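Local coordinates for protein putative dehydrogenase (Pseudomonas fluorescens, PDB 6UUG) that serves as the oxygenase, MsuC, of a two-component flavin-dependent system that oxidises methanesulfinate in bacterial sulfur assimilation, at residues 336-341 with 406-411; 343-348 with 397-402. One frame throughout, in Å; residues are numbered along the deposited sequence.

Contact 1: 336-341 with 406-411; sequences RGHLAT and QSLPVP
The guanidinium of Arg336 carries the ring of Pro411 over one face, displaced toward the rim, with Pro411 CG 3.7 Å from Arg336 NH1; the other flat group, the His338 ring, meets Leu408 CD2 obliquely. Arg336 gets there by turning CG anti to its own N (chi1 -169°) and bending at chi2 (-91°). From Arg336 NH1 a hydrogen bond of 2.8 Å runs to a water, which donates to Pro409 O, also at 2.8 Å. Arg336 NH2 makes a salt bridge to the C-terminal carboxylate of Ser415 and a hydrogen bond to Cys246 O. With an alanine here, the carboxylate would probably lose its charged mate, the water one of its holds, and Pro411 the flat surface it lies on. Gly337 suits the closest backbone approach: Leu408 CD2 sits 4.0 Å from Gly337 CA, where a beta carbon would collide with it. Pro409 fits the next turn, its CG resting 3.6 Å from Ala340 CB and its CD 3.7 Å from Thr341 OG1. No direct hydrogen bond joins 336-341 to 406-411, so apolar surface of Leu408, Pro409 and Pro411, proline-guanidinium packing and one bridging water hold the contact, while the Ser415 carboxylate probably balances much of the arginine's charge.

Contact 2: 343-348 with 397-402; sequences IATAKV and HELGDW
Leu399, with CG anti to its carbonyl carbon (chi1 -73°) and an extended chi2 of 175°, pushes both methyls against helix 343-348, touching Ala344, Thr345 and Val348. Leu399 CD2 lies 3.5 Å from Thr345 OG1 and 4.0 Å from Ala344 CB, the leucine side chain being roughly perpendicular to that of the threonine. Leu399 CD1 reaches further in, to 3.8 Å from Thr345 CA, and meets Val348 CG2 at 4.1 Å, where the two side chains run alongside, pointing opposite ways. The small Ala344 lets the leucine approach the backbone, so that Leu399 CD1 comes 3.9 Å from Ala344 O. Thr345 can face an apolar neighbour because its hydroxyl is hydrogen-bonded to Thr341 O of its own helix. At the margin, the extended Glu398 brings OE2 to 3.8 Å from Ala344 CB. Val305 of the second subunit packs on both Leu399 and Val348, while Trp304 of that subunit packs on Thr345. The local axes cross at -134°, 10.4 Å apart, and Leu399 sits in the hollow between Thr341, Ala344, Thr345 and Val348, a single leucine joining two steeply crossed helices of the helical C-terminal domain of the acyl-CoA dehydrogenase fold, beside a subunit interface.

Both contacts use successive turns of helix 333-360, and contact 2 is nested inside the chain loop that contact 1 closes; their centres lie 9 Å apart. Contact 2 is buried, joins helix to helix and relies on branched aliphatic groups and small residues. Contact 1 is only partly buried: there the chain has left helix 392-405 and become a proline-rich tail, and water and an arginine enter the chemistry. The seam between them is continuous, with a probable hydrogen bond from Ser407 N to Asp401 O (3.2 Å) and Pro409 packed against Glu398. Both touch the second subunit, contact 2 with more residues than contact 1.

Contact 1: 336-341 with 406-411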
loop_
_atom_site.group_PDB
_atom_site.type_symbol
_atom_site.label_atom_id
_atom_site.label_comp_id
_atom_site.label_asym_id
_atom_site.label_seq_id
_atom_site.Cartn_x
_atom_site.Cartn_y
_atom_site.Cartn_z
ATOM N N ARG A 336 -4.718 -13.050 -30.315
ATOM C CA ARG A 336 -4.282 -11.661 -30.159
ATOM C C ARG A 336 -4.790 -11.080 -28.842
ATOM O O ARG A 336 -4.047 -10.403 -28.124
ATOM C CB ARG A 336 -4.775 -10.815 -31.341
ATOM C CG ARG A 336 -4.167 -9.418 -31.421
ATOM C CD ARG A 336 -4.992 -8.378 -30.662
ATOM N NE ARG A 336 -4.417 -7.058 -30.884
ATOM C CZ ARG A 336 -4.688 -5.977 -30.170
ATOM N NH1 ARG A 336 -5.557 -6.033 -29.161
ATOM N NH2 ARG A 336 -4.075 -4.839 -30.471
ATOM N N GLY A 337 -6.065 -11.312 -28.524
ATOM C CA GLY A 337 -6.633 -10.744 -27.303
ATOM C C GLY A 337 -5.983 -11.279 -26.040
ATOM O O GLY A 337 -5.733 -10.524 -25.091
ATOM N N HIS A 338 -5.730 -12.585 -25.991
ATOM C CA HIS A 338 -5.052 -13.160 -24.829
ATOM C C HIS A 338 -3.642 -12.605 -24.686
ATOM O O HIS A 338 -3.175 -12.365 -23.566
ATOM C CB HIS A 338 -5.036 -14.688 -24.929
ATOM C CG HIS A 338 -6.365 -15.307 -24.627
ATOM N ND1 HIS A 338 -7.388 -15.362 -25.547
ATOM C CD2 HIS A 338 -6.858 -15.848 -23.488
ATOM C CE1 HIS A 338 -8.444 -15.934 -24.999
ATOM N NE2 HIS A 338 -8.148 -16.242 -23.751
ATOM N N LEU A 339 -2.941 -12.399 -25.804
ATOM C CA LEU A 339 -1.643 -11.727 -25.744
ATOM C C LEU A 339 -1.786 -10.311 -25.190
ATOM O O LEU A 339 -1.003 -9.886 -24.334
ATOM C CB LEU A 339 -0.996 -11.684 -27.135
ATOM C CG LEU A 339 0.316 -10.901 -27.252
ATOM C CD1 LEU A 339 1.405 -11.457 -26.332
ATOM C CD2 LEU A 339 0.815 -10.873 -28.713
ATOM N N ALA A 340 -2.759 -9.559 -25.701
ATOM C CA ALA A 340 -2.965 -8.193 -25.229
ATOM C C ALA A 340 -3.184 -8.145 -23.716
ATOM O O ALA A 340 -2.636 -7.271 -23.029
ATOM C CB ALA A 340 -4.152 -7.570 -25.964
ATOM N N THR A 341 -3.993 -9.067 -23.186
ATOM C CA THR A 341 -4.226 -9.119 -21.743
ATOM C C THR A 341 -2.940 -9.437 -20.989
ATOM O O THR A 341 -2.644 -8.817 -19.959
ATOM C CB THR A 341 -5.306 -10.154 -21.430
ATOM O OG1 THR A 341 -6.530 -9.752 -22.055
ATOM C CG2 THR A 341 -5.533 -10.274 -19.926
ATOM N N GLN A 406 -14.966 -11.364 -18.954
ATOM C CA GLN A 406 -14.314 -12.142 -20.016
ATOM C C GLN A 406 -14.419 -11.444 -21.373
ATOM O O GLN A 406 -14.592 -12.081 -22.418
ATOM C CB GLN A 406 -14.861 -13.571 -20.060
ATOM C CG GLN A 406 -14.705 -14.276 -18.712
ATOM C CD GLN A 406 -15.412 -15.612 -18.642
ATOM O OE1 GLN A 406 -16.285 -15.913 -19.459
ATOM N NE2 GLN A 406 -15.040 -16.426 -17.657
ATOM N N SER A 407 -14.279 -10.125 -21.367
ATOM C CA SER A 407 -14.283 -9.329 -22.587
ATOM C C SER A 407 -12.851 -9.095 -23.050
ATOM O O SER A 407 -12.034 -8.539 -22.306
ATOM C CB SER A 407 -14.991 -7.995 -22.370
ATOM O OG SER A 407 -16.312 -8.210 -21.925
ATOM N N LEU A 408 -12.557 -9.499 -24.285
ATOM C CA LEU A 408 -11.247 -9.225 -24.859
ATOM C C LEU A 408 -11.063 -7.731 -25.091
ATOM O O LEU A 408 -12.030 -7.005 -25.350
ATOM C CB LEU A 408 -11.071 -9.964 -26.187
ATOM C CG LEU A 408 -11.030 -11.490 -26.182
ATOM C CD1 LEU A 408 -10.937 -12.018 -27.620
ATOM C CD2 LEU A 408 -9.874 -12.009 -25.359
ATOM N N PRO A 409 -9.832 -7.241 -25.013
ATOM C CA PRO A 409 -9.602 -5.816 -25.258
ATOM C C PRO A 409 -9.851 -5.470 -26.719
ATOM O O PRO A 409 -9.666 -6.297 -27.614
ATOM C CB PRO A 409 -8.128 -5.618 -24.876
ATOM C CG PRO A 409 -7.531 -6.976 -24.884
ATOM C CD PRO A 409 -8.618 -7.943 -24.561
ATOM N N VAL A 410 -10.300 -4.241 -26.950
ATOM C CA VAL A 410 -10.594 -3.759 -28.300
ATOM C C VAL A 410 -9.307 -3.200 -28.893
ATOM O O VAL A 410 -8.696 -2.304 -28.290
ATOM C CB VAL A 410 -11.693 -2.693 -28.289
ATOM C CG1 VAL A 410 -11.964 -2.218 -29.724
ATOM C CG2 VAL A 410 -12.960 -3.248 -27.647
ATOM N N PRO A 411 -8.867 -3.678 -30.060
ATOM C CA PRO A 411 -7.608 -3.187 -30.650
ATOM C C PRO A 411 -7.657 -1.695 -30.956
ATOM O O PRO A 411 -8.564 -1.205 -31.636
ATOM C CB PRO A 411 -7.476 -4.024 -31.930
ATOM C CG PRO A 411 -8.233 -5.250 -31.655
ATOM C CD PRO A 411 -9.395 -4.849 -30.778
HETATM O O HOH W 1 -7.634 -7.896 -28.622
#

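Contact 2: 343-348 with 397-402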
loop_
_atom_site.group_PDB
_atom_site.type_symbol
_atom_site.label_atom_id
_atom_site.label_comp_id
_atom_site.label_asym_id
_atom_site.label_seq_id
_atom_site.Cartn_x
_atom_site.Cartn_y
_atom_site.Cartn_z
ATOM N N ILE A 343 0.157 -8.816 -21.895
ATOM C CA ILE A 343 1.062 -7.666 -21.951
ATOM C C ILE A 343 0.595 -6.577 -20.991
ATOM O O ILE A 343 1.396 -5.964 -20.268
ATOM C CB ILE A 343 1.159 -7.122 -23.390
ATOM C CG1 ILE A 343 1.909 -8.107 -24.295
ATOM C CG2 ILE A 343 1.861 -5.757 -23.387
ATOM C CD1 ILE A 343 1.682 -7.831 -25.822
ATOM N N ALA A 344 -0.706 -6.284 -21.002
ATOM C CA ALA A 344 -1.208 -5.238 -20.108
ATOM C C ALA A 344 -0.997 -5.612 -18.655
ATOM O O ALA A 344 -0.679 -4.750 -17.830
ATOM C CB ALA A 344 -2.692 -4.973 -20.368
ATOM N N THR A 345 -1.152 -6.900 -18.328
ATOM C CA THR A 345 -0.906 -7.373 -16.968
ATOM C C THR A 345 0.545 -7.130 -16.573
ATOM O O THR A 345 0.831 -6.616 -15.482
ATOM C CB THR A 345 -1.248 -8.868 -16.888
ATOM O OG1 THR A 345 -2.649 -9.055 -17.138
ATOM C CG2 THR A 345 -0.914 -9.436 -15.526
ATOM N N ALA A 346 1.478 -7.490 -17.462
ATOM C CA ALA A 346 2.899 -7.248 -17.208
ATOM C C ALA A 346 3.211 -5.760 -17.101
ATOM O O ALA A 346 4.019 -5.346 -16.256
ATOM C CB ALA A 346 3.749 -7.892 -18.313
ATOM N N LYS A 347 2.591 -4.938 -17.955
ATOM C CA LYS A 347 2.862 -3.504 -17.940
ATOM C C LYS A 347 2.397 -2.861 -16.642
ATOM O O LYS A 347 3.104 -2.005 -16.085
ATOM C CB LYS A 347 2.192 -2.830 -19.146
ATOM C CG LYS A 347 2.726 -1.402 -19.371
ATOM C CD LYS A 347 2.277 -0.787 -20.690
ATOM C CE LYS A 347 2.686 0.694 -20.754
ATOM N NZ LYS A 347 1.535 1.557 -21.104
ATOM N N VAL A 348 1.209 -3.235 -16.142
ATOM C CA VAL A 348 0.748 -2.675 -14.870
ATOM C C VAL A 348 1.727 -3.023 -13.750
ATOM O O VAL A 348 2.137 -2.156 -12.964
ATOM C CB VAL A 348 -0.678 -3.152 -14.552
ATOM C CG1 VAL A 348 -1.077 -2.728 -13.138
ATOM C CG2 VAL A 348 -1.643 -2.532 -15.560
ATOM N N HIS A 397 -8.932 -0.784 -15.806
ATOM C CA HIS A 397 -10.302 -0.895 -16.298
ATOM C C HIS A 397 -10.411 -2.006 -17.348
ATOM O O HIS A 397 -11.282 -2.883 -17.257
ATOM C CB HIS A 397 -10.729 0.470 -16.855
ATOM C CG HIS A 397 -12.176 0.554 -17.250
ATOM N ND1 HIS A 397 -12.668 -0.044 -18.393
ATOM C CD2 HIS A 397 -13.219 1.218 -16.695
ATOM C CE1 HIS A 397 -13.961 0.221 -18.504
ATOM N NE2 HIS A 397 -14.320 0.985 -17.488
ATOM N N GLU A 398 -9.503 -2.001 -18.331
ATOM C CA GLU A 398 -9.489 -3.024 -19.383
ATOM C C GLU A 398 -9.275 -4.425 -18.806
ATOM O O GLU A 398 -9.965 -5.382 -19.179
ATOM C CB GLU A 398 -8.391 -2.677 -20.401
ATOM C CG GLU A 398 -8.100 -3.749 -21.442
ATOM C CD GLU A 398 -6.706 -3.615 -22.065
ATOM O OE1 GLU A 398 -6.309 -2.478 -22.404
ATOM O OE2 GLU A 398 -6.011 -4.660 -22.200
ATOM N N LEU A 399 -8.305 -4.571 -17.894
ATOM C CA LEU A 399 -8.046 -5.873 -17.294
ATOM C C LEU A 399 -9.218 -6.352 -16.445
ATOM O O LEU A 399 -9.480 -7.558 -16.378
ATOM C CB LEU A 399 -6.761 -5.815 -16.455
ATOM C CG LEU A 399 -5.452 -5.742 -17.261
ATOM C CD1 LEU A 399 -4.225 -5.566 -16.349
ATOM C CD2 LEU A 399 -5.264 -6.998 -18.131
ATOM N N GLY A 400 -9.925 -5.435 -15.787
ATOM C CA GLY A 400 -11.098 -5.841 -15.037
ATOM C C GLY A 400 -12.203 -6.302 -15.961
ATOM O O GLY A 400 -12.948 -7.222 -15.637
ATOM N N ASP A 401 -12.310 -5.672 -17.129
ATOM C CA ASP A 401 -13.320 -6.108 -18.087
ATOM C C ASP A 401 -13.059 -7.544 -18.517
ATOM O O ASP A 401 -13.997 -8.318 -18.709
ATOM C CB ASP A 401 -13.341 -5.169 -19.286
ATOM C CG ASP A 401 -14.705 -5.118 -19.986
ATOM O OD1 ASP A 401 -15.741 -5.425 -19.365
ATOM O OD2 ASP A 401 -14.722 -4.769 -21.183
ATOM N N TRP A 402 -11.785 -7.925 -18.652
ATOM C CA TRP A 402 -11.451 -9.326 -18.908
ATOM C C TRP A 402 -11.720 -10.197 -17.685
ATOM O O TRP A 402 -12.341 -11.259 -17.780
ATOM C CB TRP A 402 -9.982 -9.468 -19.321
ATOM C CG TRP A 402 -9.568 -10.902 -19.292
ATOM C CD1 TRP A 402 -8.733 -11.511 -18.393
ATOM C CD2 TRP A 402 -10.028 -11.937 -20.170
ATOM N NE1 TRP A 402 -8.628 -12.848 -18.675
ATOM C CE2 TRP A 402 -9.418 -13.139 -19.758
ATOM C CE3 TRP A 402 -10.892 -11.958 -21.270
ATOM C CZ2 TRP A 402 -9.647 -14.359 -20.409
ATOM C CZ3 TRP A 402 -11.112 -13.160 -21.918
ATOM C CH2 TRP A 402 -10.494 -14.345 -21.484
#